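Local coordinates for putative DNA helicase (Lactobacillus plantarum, PDB 3DMN), which is of unknown function but, as the C-terminal domain of a possible UvrD-like helicase, probably belongs to a motor that unwinds DNA, at residues Thr12-Thr15 against Lys16-Val20; Gly154-Ser157 against Pro158-Arg162. All coordinates share one frame; numbering follows the deposited sequence.

Overall arrangement
Interaction 1 (12-20) is the C-terminal end of helix 9-16 and the turn after it; interaction 2 (154-162) is the loop that leaves strand 147-153 of the parallel sheet and coils into a short 3-10 segment. Both are local and partly buried, their centres about 13 Å apart. Each has a more buried apolar side, Phe14 with Ile18 and Leu156 with Leu160, and the two meet where Ile18 packs on Leu160. Their polar chemistry differs: a surface salt bridge in interaction 1, a buried serine hydroxyl bonded to backbone groups in interaction 2. Both rest on helix 134-141, whose Arg134 NH1 bonds to Ile18 O and Leu159 O, and Arg162 NH1 probably bonds to Glu17 O.

Interaction 1: residues Thr12-Thr15 against Lys16-Val20; sequences TDFT and KEILV. With ACT (acetate ion), chain D.
Phe14 and Ile18 meet on the inner side of a helix C-terminus, where helix 9-16 gives way to a type I turn from Lys16 to Leu19. Ile18 CD1 comes obliquely to the Phe14 ring, 4.1 Å from CE2. Phe14 holds its ring, by a chi1 of 173°, against Leu148 and Leu150 of strand 147-153, a place that suits a large apolar side chain. Thr15 is buried here too, against Cys141 and Ser142; its hydroxyl is hydrogen-bonded to Ile11 O, so the polar atom is satisfied within its own helix.

The backbone changes its pairing at this end. Lys16 N still reaches Thr12 O, four residues back, whereas Glu17 N bonds to Phe14 O and Ile18 N to Thr15 O, only three back.

The outer side is looser and suits charge. Lys16 is exposed; with CG between the backbone N and the carbonyl carbon (chi1 74°), its chain, extended from there on, runs back past the Asp13 carbonyl, CG being 3.2 Å from Asp13 O, and alongside the aspartate. The salt bridge at its end has Lys16 NZ 3.0 Å from Asp13 OD1, approaching from above the carboxylate plane.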
ATOM      1  N   THR A  12      -1.385   3.275  13.091  1.00 27.97           N
ATOM      2  CA  THR A  12      -1.344   4.667  13.542  1.00 28.47           C
ATOM      3  C   THR A  12       0.083   5.099  13.900  1.00 28.17           C
ATOM      4  O   THR A  12       0.548   6.166  13.509  1.00 28.31           O
ATOM      5  CB  THR A  12      -2.280   4.817  14.759  1.00 28.90           C
ATOM      6  OG1 THR A  12      -3.629   4.582  14.315  1.00 33.88           O
ATOM      7  CG2 THR A  12      -2.132   6.198  15.382  1.00 32.17           C
ATOM      8  N   ASP A  13       0.769   4.248  14.652  1.00 26.82           N
ATOM      9  CA  ASP A  13       2.112   4.564  15.078  1.00 26.86           C
ATOM     10  C   ASP A  13       3.138   4.595  13.938  1.00 27.51           C
ATOM     11  O   ASP A  13       3.998   5.465  13.908  1.00 28.39           O
ATOM     12  CB  ASP A  13       2.575   3.578  16.144  1.00 25.89           C
ATOM     13  CG  ASP A  13       1.991   3.878  17.491  1.00 27.70           C
ATOM     14  OD1 ASP A  13       1.274   4.904  17.680  1.00 27.09           O
ATOM     15  OD2 ASP A  13       2.229   3.058  18.423  1.00 28.54           O
ATOM     16  N   PHE A  14       3.068   3.610  13.055  1.00 27.45           N
ATOM     17  CA  PHE A  14       3.909   3.618  11.863  1.00 28.16           C
ATOM     18  C   PHE A  14       3.639   4.879  11.004  1.00 28.21           C
ATOM     19  O   PHE A  14       4.575   5.643  10.650  1.00 28.31           O
ATOM     20  CB  PHE A  14       3.638   2.349  11.064  1.00 27.51           C
ATOM     21  CG  PHE A  14       4.338   2.337   9.724  1.00 28.17           C
ATOM     22  CD1 PHE A  14       5.631   1.831   9.620  1.00 29.96           C
ATOM     23  CD2 PHE A  14       3.672   2.740   8.579  1.00 29.46           C
ATOM     24  CE1 PHE A  14       6.313   1.800   8.368  1.00 30.68           C
ATOM     25  CE2 PHE A  14       4.313   2.722   7.335  1.00 27.95           C
ATOM     26  CZ  PHE A  14       5.617   2.231   7.210  1.00 28.47           C
ATOM     27  N   THR A  15       2.358   5.143  10.713  1.00 28.84           N
ATOM     28  CA  THR A  15       2.072   6.256   9.829  1.00 29.34           C
ATOM     29  C   THR A  15       2.407   7.624  10.416  1.00 29.68           C
ATOM     30  O   THR A  15       2.844   8.516   9.687  1.00 29.38           O
ATOM     31  CB  THR A  15       0.621   6.228   9.325  1.00 29.94           C
ATOM     32  OG1 THR A  15      -0.286   6.377  10.435  1.00 32.54           O
ATOM     33  CG2 THR A  15       0.336   4.932   8.584  1.00 29.85           C
ATOM     34  N   LYS A  16       2.213   7.801  11.727  1.00 28.55           N
ATOM     35  CA  LYS A  16       2.457   9.117  12.324  1.00 30.01           C
ATOM     36  C   LYS A  16       3.916   9.552  12.080  1.00 29.93           C
ATOM     37  O   LYS A  16       4.200  10.729  11.949  1.00 29.63           O
ATOM     38  CB  LYS A  16       2.112   9.127  13.821  1.00 30.44           C
ATOM     39  CG  LYS A  16       3.118   8.408  14.691  1.00 35.20           C
ATOM     40  CD  LYS A  16       2.618   8.183  16.086  1.00 39.23           C
ATOM     41  CE  LYS A  16       3.657   7.370  16.846  1.00 39.43           C
ATOM     42  NZ  LYS A  16       3.076   7.271  18.283  1.00 40.41           N
ATOM     43  N   GLU A  17       4.833   8.588  12.008  1.00 28.62           N
ATOM     44  CA  GLU A  17       6.261   8.910  11.948  1.00 29.00           C
ATOM     45  C   GLU A  17       6.683   9.251  10.526  1.00 28.85           C
ATOM     46  O   GLU A  17       7.841   9.636  10.294  1.00 29.26           O
ATOM     47  CB  GLU A  17       7.078   7.744  12.493  1.00 29.41           C
ATOM     48  CG  GLU A  17       6.763   7.488  13.980  1.00 28.74           C
ATOM     49  CD  GLU A  17       7.925   6.901  14.770  1.00 30.24           C
ATOM     50  OE1 GLU A  17       8.900   6.419  14.194  1.00 29.26           O
ATOM     51  OE2 GLU A  17       7.795   6.837  16.020  1.00 29.26           O
ATOM     52  N   ILE A  18       5.749   9.102   9.575  1.00 27.91           N
ATOM     53  CA  ILE A  18       6.044   9.524   8.172  1.00 28.91           C
ATOM     54  C   ILE A  18       6.094  11.058   8.074  1.00 29.56           C
ATOM     55  O   ILE A  18       6.820  11.631   7.232  1.00 30.26           O
ATOM     56  CB  ILE A  18       5.026   8.959   7.188  1.00 27.93           C
ATOM     57  CG1 ILE A  18       5.081   7.436   7.221  1.00 29.55           C
ATOM     58  CG2 ILE A  18       5.323   9.445   5.723  1.00 29.06           C
ATOM     59  CD1 ILE A  18       3.998   6.696   6.441  1.00 29.60           C
ATOM     60  N   LEU A  19       5.294  11.712   8.910  1.00 31.41           N
ATOM     61  CA  LEU A  19       5.240  13.177   8.932  1.00 32.91           C
ATOM     62  C   LEU A  19       6.370  13.752   9.772  1.00 35.65           C
ATOM     63  O   LEU A  19       6.758  13.166  10.766  1.00 35.98           O
ATOM     64  CB  LEU A  19       3.907  13.662   9.514  1.00 32.71           C
ATOM     65  CG  LEU A  19       2.697  13.186   8.704  1.00 31.21           C
ATOM     66  CD1 LEU A  19       1.389  13.691   9.318  1.00 34.69           C
ATOM     67  CD2 LEU A  19       2.785  13.644   7.234  1.00 34.71           C
ATOM     68  N   VAL A  20       6.896  14.890   9.357  1.00 37.78           N
ATOM     69  CA  VAL A  20       7.814  15.663  10.202  1.00 42.64           C
ATOM     70  C   VAL A  20       7.000  16.902  10.637  1.00 45.75           C
ATOM     71  O   VAL A  20       6.767  17.810   9.850  1.00 47.61           O
ATOM     72  CB  VAL A  20       9.141  15.975   9.451  1.00 42.32           C
ATOM     73  CG1 VAL A  20       9.802  14.683   9.043  1.00 42.84           C
ATOM     74  CG2 VAL A  20       8.907  16.785   8.205  1.00 44.10           C
TER
HETATM   75  C   ACT D   3       4.978  16.587   6.898  1.00 23.82           C
HETATM   76  O   ACT D   3       6.098  16.034   6.761  1.00 23.91           O
HETATM   77  OXT ACT D   3       4.525  16.742   8.052  1.00 25.88           O
HETATM   78  CH3 ACT D   3       4.188  17.081   5.769  1.00 22.37           C

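Interaction 2: residues Gly154-Ser157 against Pro158-Arg162; sequences GSLS and PLLAR. With ACT (acetate ion), chain B; EDO (1,2-ethanediol), chain N.
Leu156 and Leu160 cross at about a right angle, their branched ends meeting on the inner side of the turn. The closest approach is between methyls, Leu156 CD1 to Leu160 CD1 at 3.6 Å, and the same Leu160 methyl lies 3.9 Å from Leu156 CG, so one leucine end rests across the fork of the other. Leu156 gets there with CG anti to the backbone N (chi1 -169°), which carries its methyls toward the turn. Leucine suits both places: Leu156 also packs on Val37 and Val39 of strand 36-40, and Leu160 on Leu137 of helix 134-141 and on Ile18.

Ser157 turns its hydroxyl back over its own chain: OG, anti to the backbone N (chi1 167°), accepts a hydrogen bond from Leu159 N at 3.0 Å, with an N-H...O angle of 143°, while CB of Leu159 sits 3.3 Å from the same oxygen. OG is also hydrogen-bonded to Tyr128 O, so this buried hydroxyl is gripped by two backbone groups. The Ser157 carbonyl accepts from Leu160 N, 3.0 Å from Ser157 O. Replacing Ser157 by an alanine would probably leave Leu159 N and Tyr128 O without their mate and weaken the tie between this turn and the neighbouring loop.

Pro158 follows directly; lacking an N-H, it costs no donor at this first position, and its ring holds phi near the helical value, as suits the first residue of a 3-10 turn. Farther back, the backbone N of Ser155, an exposed residue, donates to an acetate oxygen, an ion probably taken from the crystallisation liquor. Serine followed by proline, with the hydroxyl bonded to the N-H two residues on, is an ST turn, here leading into the 3-10 segment that begins at Pro158.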
ATOM      1  N   GLY A 154      13.400  -1.676  -5.793  1.00 26.87           N
ATOM      2  CA  GLY A 154      14.720  -1.056  -5.775  1.00 28.31           C
ATOM      3  C   GLY A 154      15.132  -0.795  -4.351  1.00 29.41           C
ATOM      4  O   GLY A 154      15.672  -1.664  -3.669  1.00 29.07           O
ATOM      5  N   SER A 155      14.837   0.418  -3.879  1.00 29.57           N
ATOM      6  CA  SER A 155      15.142   0.820  -2.506  1.00 29.03           C
ATOM      7  C   SER A 155      13.908   1.379  -1.851  1.00 29.44           C
ATOM      8  O   SER A 155      13.060   1.944  -2.528  1.00 29.49           O
ATOM      9  CB  SER A 155      16.194   1.930  -2.466  1.00 29.42           C
ATOM     10  OG  SER A 155      17.472   1.415  -2.882  1.00 31.86           O
ATOM     11  N   LEU A 156      13.826   1.207  -0.539  1.00 28.60           N
ATOM     12  CA  LEU A 156      12.713   1.802   0.202  1.00 29.01           C
ATOM     13  C   LEU A 156      12.784   3.330   0.141  1.00 29.11           C
ATOM     14  O   LEU A 156      13.859   3.931   0.178  1.00 30.21           O
ATOM     15  CB  LEU A 156      12.742   1.310   1.655  1.00 28.63           C
ATOM     16  CG  LEU A 156      11.510   1.635   2.500  1.00 29.53           C
ATOM     17  CD1 LEU A 156      10.219   1.000   1.959  1.00 29.39           C
ATOM     18  CD2 LEU A 156      11.788   1.196   3.952  1.00 30.45           C
ATOM     19  N   SER A 157      11.600   3.967   0.100  1.00 29.06           N
ATOM     20  CA  SER A 157      11.558   5.430   0.137  1.00 29.30           C
ATOM     21  C   SER A 157      12.439   5.959   1.288  1.00 27.87           C
ATOM     22  O   SER A 157      12.292   5.511   2.440  1.00 29.69           O
ATOM     23  CB  SER A 157      10.118   5.886   0.392  1.00 28.77           C
ATOM     24  OG  SER A 157      10.179   7.283   0.713  1.00 30.08           O
ATOM     25  N   PRO A 158      13.256   6.977   1.018  1.00 29.52           N
ATOM     26  CA  PRO A 158      14.053   7.586   2.098  1.00 29.78           C
ATOM     27  C   PRO A 158      13.165   8.285   3.128  1.00 30.01           C
ATOM     28  O   PRO A 158      13.609   8.538   4.257  1.00 30.42           O
ATOM     29  CB  PRO A 158      14.905   8.620   1.363  1.00 31.64           C
ATOM     30  CG  PRO A 158      14.106   8.968   0.103  1.00 31.24           C
ATOM     31  CD  PRO A 158      13.565   7.599  -0.290  1.00 28.97           C
ATOM     32  N   LEU A 159      11.938   8.590   2.734  1.00 28.10           N
ATOM     33  CA  LEU A 159      11.023   9.250   3.678  1.00 27.17           C
ATOM     34  C   LEU A 159      10.721   8.309   4.862  1.00 28.07           C
ATOM     35  O   LEU A 159      10.232   8.760   5.892  1.00 28.47           O
ATOM     36  CB  LEU A 159       9.734   9.701   2.975  1.00 28.70           C
ATOM     37  CG  LEU A 159       9.991  10.588   1.742  1.00 27.54           C
ATOM     38  CD1 LEU A 159       8.624  10.972   1.150  1.00 28.76           C
ATOM     39  CD2 LEU A 159      10.832  11.842   2.138  1.00 29.15           C
ATOM     40  N   LEU A 160      10.924   7.002   4.632  1.00 27.99           N
ATOM     41  CA  LEU A 160      10.635   6.012   5.675  1.00 28.46           C
ATOM     42  C   LEU A 160      11.823   5.757   6.579  1.00 29.01           C
ATOM     43  O   LEU A 160      11.685   5.056   7.596  1.00 29.27           O
ATOM     44  CB  LEU A 160      10.072   4.710   5.082  1.00 27.82           C
ATOM     45  CG  LEU A 160       8.728   4.903   4.331  1.00 28.15           C
ATOM     46  CD1 LEU A 160       8.351   3.586   3.638  1.00 29.93           C
ATOM     47  CD2 LEU A 160       7.629   5.346   5.293  1.00 28.61           C
ATOM     48  N   ALA A 161      12.976   6.372   6.266  1.00 28.42           N
ATOM     49  CA  ALA A 161      14.201   6.098   7.051  1.00 28.64           C
ATOM     50  C   ALA A 161      14.001   6.518   8.517  1.00 28.77           C
ATOM     51  O   ALA A 161      14.525   5.887   9.423  1.00 30.01           O
ATOM     52  CB  ALA A 161      15.413   6.813   6.441  1.00 30.35           C
ATOM     53  N   ARG A 162      13.258   7.586   8.732  1.00 28.40           N
ATOM     54  CA  ARG A 162      13.079   8.136  10.081  1.00 29.87           C
ATOM     55  C   ARG A 162      12.197   7.265  10.946  1.00 29.92           C
ATOM     56  O   ARG A 162      12.209   7.409  12.163  1.00 32.54           O
ATOM     57  CB  ARG A 162      12.513   9.557  10.049  1.00 28.55           C
ATOM     58  CG  ARG A 162      11.041   9.711   9.588  1.00 29.50           C
ATOM     59  CD  ARG A 162      10.611  11.190   9.581  1.00 29.29           C
ATOM     60  NE  ARG A 162      11.028  11.882  10.825  1.00 36.22           N
ATOM     61  CZ  ARG A 162      10.395  11.748  11.987  1.00 37.88           C
ATOM     62  NH1 ARG A 162       9.331  10.961  12.090  1.00 38.48           N
ATOM     63  NH2 ARG A 162      10.820  12.391  13.070  1.00 39.58           N
TER
HETATM   64  C   ACT B   1      14.308   3.164  -6.301  1.00 14.08           C
HETATM   65  O   ACT B   1      14.095   2.916  -5.112  1.00 19.21           O
HETATM   66  OXT ACT B   1      13.869   4.187  -6.856  1.00 20.28           O
HETATM   67  CH3 ACT B   1      15.055   2.185  -6.977  1.00 14.73           C
HETATM   68  C1  EDO N 769      17.246  -2.004  -1.314  1.00 32.62           C
HETATM   69  O1  EDO N 769      18.128  -0.889  -1.103  1.00 30.92           O
HETATM   70  C2  EDO N 769      17.918  -3.296  -1.748  1.00 32.57           C
HETATM   71  O2  EDO N 769      17.407  -4.389  -0.975  1.00 40.83           O